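Long-range contacts in putative chitobiase (Bacteroides thetaiotaomicron, PDB 3HNM), which is of unknown function but is a putative chitobiase fragment with an F5/8 type C domain, which may bind carbohydrate as many such domains do: residues Ser19-Asn24 with Val68-Lys73; His91-Thr96 with Gly152-Leu157. One frame throughout, in Å; residues are numbered along the deposited sequence.

Interaction 1: Ser19-Asn24 with Val68-Lys73; sequences SVIDFN and VFDMGK
Val20 holds CG1 anti to its backbone N (chi1 180°), which leaves CG2 beside that nitrogen and close to Phe69, whose ring is swung to the side of its own backbone N (chi1 -52°). The two side chains run alongside each other, and Val20 CG2 comes in at the ring edge, 3.5 Å from Phe69 CE1. Val68 points to the opposite face of the sheet from Val20 and Phe69; its CG2 lies 3.8 Å from Asp22 CB there, and its CG1 meets Ile21 CG2 at 3.7 Å. Ile21 and Asp22 both stand opposite Val68, a classic beta bulge in the antiparallel pairing of edge strand 20-23 with strand 65-71 of the five-stranded sheet. Ile21 N gives a bond of 3.0 Å to Val68 O, and Val68 N one of 2.7 Å to Asp22 O. Further along, Asp70 N bonds Ser19 O at 3.2 Å. The Asp70 carboxylate turns back on its own chain, its OD1 accepting from Gly72 N at 2.7 Å in an Asx turn; Arg137 salt-bridges the same oxygen. Asp22 sends OD2 to the hydroxyl of Tyr66.

Interaction 2: His91-Thr96 with Gly152-Leu157; sequences HVWAGT and GLRVSL
Arg154 starts its side chain against Trp93: its CB lies 3.8 Å from Trp93 CZ3, and the next atom, Arg154 CG, is 3.8 Å from Trp93 CH2. The aliphatic part thus runs beside the benzo end of the indole, approached obliquely. A bend at chi2 (-62°) then carries the chain off, and the guanidinium stands perpendicular to the indole plane. There NE salt-bridges Asp151, while NH1 bonds Trp57 O and the charged group makes a cation-pi contact with Trp57. The backbone of Arg154 serves the other segment, since its carbonyl O takes a bond of 2.6 Å from Thr96 OG1, the donor lying in the carbonyl plane. In the F5/8 type C fold, a beta sandwich, this joins the loop leading to strand 97-98 with the approach to strand 156-166. A valine in place of Thr96 would remove the hydroxyl and would probably leave the Arg154 carbonyl without this cross-segment donor. Next along, Ala94 O receives a weak bond from Ser156 N at 3.0 Å and a CA-H...O contact from Val155 CA at 2.9 Å. Gly95 CA answers with a like contact to Ser156 O, at 3.0 Å.

In the fold
The two contacts lie on opposite sides of the chain's centre, their own centres about 22 Å apart and their nearest atoms about 6 Å. Interaction 1 joins an outermost strand to its neighbour within the five-stranded sheet and is only partly buried; interaction 2 is buried, yet joins a loop to the start of a strand in the four-stranded sheet. Antiparallel backbone bonds, interrupted by a bulge, and apolar contacts serve the first, whereas the second relies on a hydroxyl, carbonyls and the aliphatic part of an arginine beside an indole. Phe69 of interaction 1 also touches Val160, on strand 156-166, whose first residues lie in interaction 2. Gly158, just beyond 152-157, belongs to the magnesium site with Ser43, Asp46, Asn48 and Thr51.

Interaction 1: Ser19-Asn24 with Val68-Lys73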
loop_
_atom_site.group_PDB
_atom_site.type_symbol
_atom_site.label_atom_id
_atom_site.label_comp_id
_atom_site.label_asym_id
_atom_site.label_seq_id
_atom_site.Cartn_x
_atom_site.Cartn_y
_atom_site.Cartn_z
ATOM N N SER A 19 -2.786 -5.196 9.754
ATOM C CA SER A 19 -2.244 -6.483 9.342
ATOM C C SER A 19 -2.738 -6.918 7.955
ATOM O O SER A 19 -3.931 -7.145 7.772
ATOM C CB SER A 19 -2.618 -7.541 10.378
ATOM O OG SER A 19 -3.943 -7.338 10.835
ATOM N N VAL A 20 -1.822 -7.036 6.992
ATOM C CA VAL A 20 -2.177 -7.437 5.635
ATOM C C VAL A 20 -2.824 -8.808 5.659
ATOM O O VAL A 20 -2.145 -9.834 5.760
ATOM C CB VAL A 20 -0.945 -7.470 4.718
ATOM C CG1 VAL A 20 -1.342 -7.899 3.323
ATOM C CG2 VAL A 20 -0.314 -6.099 4.664
ATOM N N ILE A 21 -4.153 -8.797 5.556
ATOM C CA ILE A 21 -4.973 -10.000 5.596
ATOM C C ILE A 21 -5.097 -10.663 4.224
ATOM O O ILE A 21 -5.644 -11.759 4.102
ATOM C CB ILE A 21 -6.392 -9.675 6.184
ATOM C CG1 ILE A 21 -7.124 -10.967 6.553
ATOM C CG2 ILE A 21 -7.239 -8.886 5.170
ATOM C CD1 ILE A 21 -8.586 -10.750 6.930
ATOM N N ASP A 22 -4.598 -10.013 3.182
ATOM C CA ASP A 22 -4.657 -10.633 1.867
ATOM C C ASP A 22 -3.871 -9.911 0.782
ATOM O O ASP A 22 -3.811 -8.681 0.747
ATOM C CB ASP A 22 -6.111 -10.812 1.433
ATOM C CG ASP A 22 -6.224 -11.452 0.073
ATOM O OD1 ASP A 22 -5.286 -12.164 -0.325
ATOM O OD2 ASP A 22 -7.243 -11.261 -0.610
ATOM N N PHE A 23 -3.252 -10.691 -0.094
ATOM C CA PHE A 23 -2.488 -10.133 -1.197
ATOM C C PHE A 23 -2.361 -11.189 -2.292
ATOM O O PHE A 23 -2.766 -12.338 -2.098
ATOM C CB PHE A 23 -1.111 -9.654 -0.702
ATOM C CG PHE A 23 -0.245 -10.751 -0.132
ATOM C CD1 PHE A 23 0.537 -11.540 -0.967
ATOM C CD2 PHE A 23 -0.224 -11.005 1.236
ATOM C CE1 PHE A 23 1.326 -12.569 -0.454
ATOM C CE2 PHE A 23 0.559 -12.030 1.761
ATOM C CZ PHE A 23 1.333 -12.810 0.909
ATOM N N ASN A 24 -1.826 -10.801 -3.446
ATOM C CA ASN A 24 -1.675 -11.740 -4.550
ATOM C C ASN A 24 -0.256 -11.787 -5.118
ATOM O O ASN A 24 0.024 -12.573 -6.023
ATOM C CB ASN A 24 -2.675 -11.410 -5.675
ATOM C CG ASN A 24 -2.206 -10.269 -6.578
ATOM O OD1 ASN A 24 -1.575 -9.318 -6.128
ATOM N ND2 ASN A 24 -2.535 -10.357 -7.855
ATOM N N VAL A 68 -4.950 -6.251 0.959
ATOM C CA VAL A 68 -6.139 -5.975 1.748
ATOM C C VAL A 68 -5.732 -5.764 3.193
ATOM O O VAL A 68 -5.532 -6.721 3.935
ATOM C CB VAL A 68 -7.125 -7.151 1.667
ATOM C CG1 VAL A 68 -8.409 -6.810 2.396
ATOM C CG2 VAL A 68 -7.383 -7.502 0.212
ATOM N N PHE A 69 -5.607 -4.509 3.594
ATOM C CA PHE A 69 -5.194 -4.189 4.955
ATOM C C PHE A 69 -6.335 -4.234 5.943
ATOM O O PHE A 69 -7.401 -3.703 5.677
ATOM C CB PHE A 69 -4.587 -2.804 4.966
ATOM C CG PHE A 69 -3.521 -2.622 3.945
ATOM C CD1 PHE A 69 -2.286 -3.235 4.103
ATOM C CD2 PHE A 69 -3.747 -1.848 2.815
ATOM C CE1 PHE A 69 -1.292 -3.073 3.152
ATOM C CE2 PHE A 69 -2.754 -1.679 1.855
ATOM C CZ PHE A 69 -1.527 -2.292 2.024
ATOM N N ASP A 70 -6.114 -4.863 7.090
ATOM C CA ASP A 70 -7.154 -4.920 8.116
ATOM C C ASP A 70 -6.789 -3.965 9.259
ATOM O O ASP A 70 -5.992 -4.314 10.125
ATOM C CB ASP A 70 -7.303 -6.339 8.667
ATOM C CG ASP A 70 -8.447 -6.451 9.647
ATOM O OD1 ASP A 70 -8.827 -5.392 10.200
ATOM O OD2 ASP A 70 -8.960 -7.577 9.871
HETATM N N MSE A 71 -7.388 -2.776 9.277
HETATM C CA MSE A 71 -7.082 -1.779 10.304
HETATM C C MSE A 71 -7.498 -2.155 11.717
HETATM O O MSE A 71 -7.244 -1.401 12.657
HETATM C CB MSE A 71 -7.706 -0.442 9.931
HETATM C CG MSE A 71 -7.036 0.231 8.758
HETATM SE SE MSE A 71 -8.013 1.806 8.140
HETATM C CE MSE A 71 -7.331 3.109 9.424
ATOM N N GLY A 72 -8.136 -3.314 11.859
ATOM C CA GLY A 72 -8.558 -3.784 13.168
ATOM C C GLY A 72 -9.946 -3.325 13.565
ATOM O O GLY A 72 -10.839 -4.138 13.819
ATOM N N LYS A 73 -10.131 -2.012 13.621
ATOM C CA LYS A 73 -11.413 -1.447 13.995
ATOM C C LYS A 73 -11.983 -0.624 12.836
ATOM O O LYS A 73 -11.431 -0.648 11.741
ATOM C CB LYS A 73 -11.251 -0.591 15.254
ATOM C CG LYS A 73 -9.828 -0.138 15.536
ATOM C CD LYS A 73 -9.786 0.630 16.853
ATOM C CE LYS A 73 -8.378 0.723 17.452
ATOM N NZ LYS A 73 -7.797 -0.614 17.809
#

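Interaction 2: His91-Thr96 with Gly152-Leu157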
loop_
_atom_site.group_PDB
_atom_site.type_symbol
_atom_site.label_atom_id
_atom_site.label_comp_id
_atom_site.label_asym_id
_atom_site.label_seq_id
_atom_site.Cartn_x
_atom_site.Cartn_y
_atom_site.Cartn_z
ATOM N N HIS A 91 15.691 -1.854 -2.705
ATOM C CA HIS A 91 15.124 -1.658 -4.031
ATOM C C HIS A 91 14.386 -0.338 -4.239
ATOM O O HIS A 91 13.173 -0.336 -4.451
ATOM C CB HIS A 91 14.159 -2.797 -4.369
ATOM C CG HIS A 91 14.805 -4.145 -4.485
ATOM N ND1 HIS A 91 15.128 -4.912 -3.388
ATOM C CD2 HIS A 91 15.118 -4.890 -5.570
ATOM C CE1 HIS A 91 15.607 -6.074 -3.792
ATOM N NE2 HIS A 91 15.610 -6.087 -5.111
ATOM N N VAL A 92 15.109 0.779 -4.186
ATOM C CA VAL A 92 14.478 2.079 -4.394
ATOM C C VAL A 92 14.214 2.269 -5.888
ATOM O O VAL A 92 13.297 2.998 -6.277
ATOM C CB VAL A 92 15.357 3.244 -3.874
ATOM C CG1 VAL A 92 15.483 3.162 -2.369
ATOM C CG2 VAL A 92 16.722 3.195 -4.518
ATOM N N TRP A 93 15.011 1.605 -6.724
ATOM C CA TRP A 93 14.826 1.708 -8.171
ATOM C C TRP A 93 13.597 0.886 -8.589
ATOM O O TRP A 93 13.049 1.070 -9.681
ATOM C CB TRP A 93 16.081 1.219 -8.944
ATOM C CG TRP A 93 16.434 -0.236 -8.717
ATOM C CD1 TRP A 93 17.205 -0.734 -7.716
ATOM C CD2 TRP A 93 15.879 -1.380 -9.394
ATOM N NE1 TRP A 93 17.154 -2.113 -7.707
ATOM C CE2 TRP A 93 16.346 -2.532 -8.727
ATOM C CE3 TRP A 93 15.025 -1.537 -10.488
ATOM C CZ2 TRP A 93 15.992 -3.818 -9.113
ATOM C CZ3 TRP A 93 14.669 -2.821 -10.873
ATOM C CH2 TRP A 93 15.152 -3.943 -10.186
ATOM N N ALA A 94 13.147 -0.001 -7.703
ATOM C CA ALA A 94 12.001 -0.857 -7.993
ATOM C C ALA A 94 10.642 -0.196 -7.771
ATOM O O ALA A 94 9.642 -0.661 -8.309
ATOM C CB ALA A 94 12.100 -2.132 -7.176
ATOM N N GLY A 95 10.610 0.880 -6.985
ATOM C CA GLY A 95 9.358 1.577 -6.734
ATOM C C GLY A 95 8.907 2.214 -8.029
ATOM O O GLY A 95 9.293 3.333 -8.351
ATOM N N THR A 96 8.076 1.500 -8.776
ATOM C CA THR A 96 7.634 1.993 -10.063
ATOM C C THR A 96 6.129 2.118 -10.216
ATOM O O THR A 96 5.613 2.157 -11.334
ATOM C CB THR A 96 8.212 1.098 -11.185
ATOM O OG1 THR A 96 7.996 -0.279 -10.853
ATOM C CG2 THR A 96 9.712 1.342 -11.344
ATOM N N GLY A 152 12.917 -4.801 -16.977
ATOM C CA GLY A 152 11.505 -5.023 -17.183
ATOM C C GLY A 152 10.661 -4.685 -15.972
ATOM O O GLY A 152 11.110 -3.990 -15.061
ATOM N N LEU A 153 9.433 -5.204 -15.973
ATOM C CA LEU A 153 8.460 -4.997 -14.903
ATOM C C LEU A 153 8.908 -5.482 -13.521
ATOM O O LEU A 153 8.775 -6.662 -13.186
ATOM C CB LEU A 153 7.138 -5.689 -15.264
ATOM C CG LEU A 153 5.986 -5.710 -14.260
ATOM C CD1 LEU A 153 5.075 -4.555 -14.550
ATOM C CD2 LEU A 153 5.223 -7.021 -14.365
ATOM N N ARG A 154 9.438 -4.567 -12.718
ATOM C CA ARG A 154 9.867 -4.876 -11.347
ATOM C C ARG A 154 9.131 -3.866 -10.490
ATOM O O ARG A 154 8.775 -2.796 -10.971
ATOM C CB ARG A 154 11.375 -4.666 -11.187
ATOM C CG ARG A 154 12.228 -5.659 -11.922
ATOM C CD ARG A 154 11.967 -7.046 -11.404
ATOM N NE ARG A 154 12.848 -8.040 -12.010
ATOM C CZ ARG A 154 12.725 -9.344 -11.799
ATOM N NH1 ARG A 154 11.762 -9.793 -11.004
ATOM N NH2 ARG A 154 13.550 -10.197 -12.377
ATOM N N VAL A 155 8.877 -4.188 -9.236
ATOM C CA VAL A 155 8.193 -3.213 -8.406
ATOM C C VAL A 155 8.317 -3.497 -6.914
ATOM O O VAL A 155 8.172 -4.640 -6.468
ATOM C CB VAL A 155 6.682 -3.034 -8.869
ATOM C CG1 VAL A 155 6.171 -4.317 -9.480
ATOM C CG2 VAL A 155 5.792 -2.613 -7.711
ATOM N N SER A 156 8.667 -2.451 -6.167
ATOM C CA SER A 156 8.791 -2.542 -4.723
ATOM C C SER A 156 8.076 -1.341 -4.116
ATOM O O SER A 156 8.067 -0.256 -4.697
ATOM C CB SER A 156 10.257 -2.588 -4.286
ATOM O OG SER A 156 10.968 -1.449 -4.705
ATOM N N LEU A 157 7.458 -1.556 -2.955
ATOM C CA LEU A 157 6.700 -0.520 -2.259
ATOM C C LEU A 157 7.263 -0.207 -0.881
ATOM O O LEU A 157 7.614 -1.113 -0.125
ATOM C CB LEU A 157 5.250 -0.963 -2.096
ATOM C CG LEU A 157 4.311 0.186 -1.772
ATOM C CD1 LEU A 157 4.313 1.160 -2.952
ATOM C CD2 LEU A 157 2.912 -0.338 -1.516
#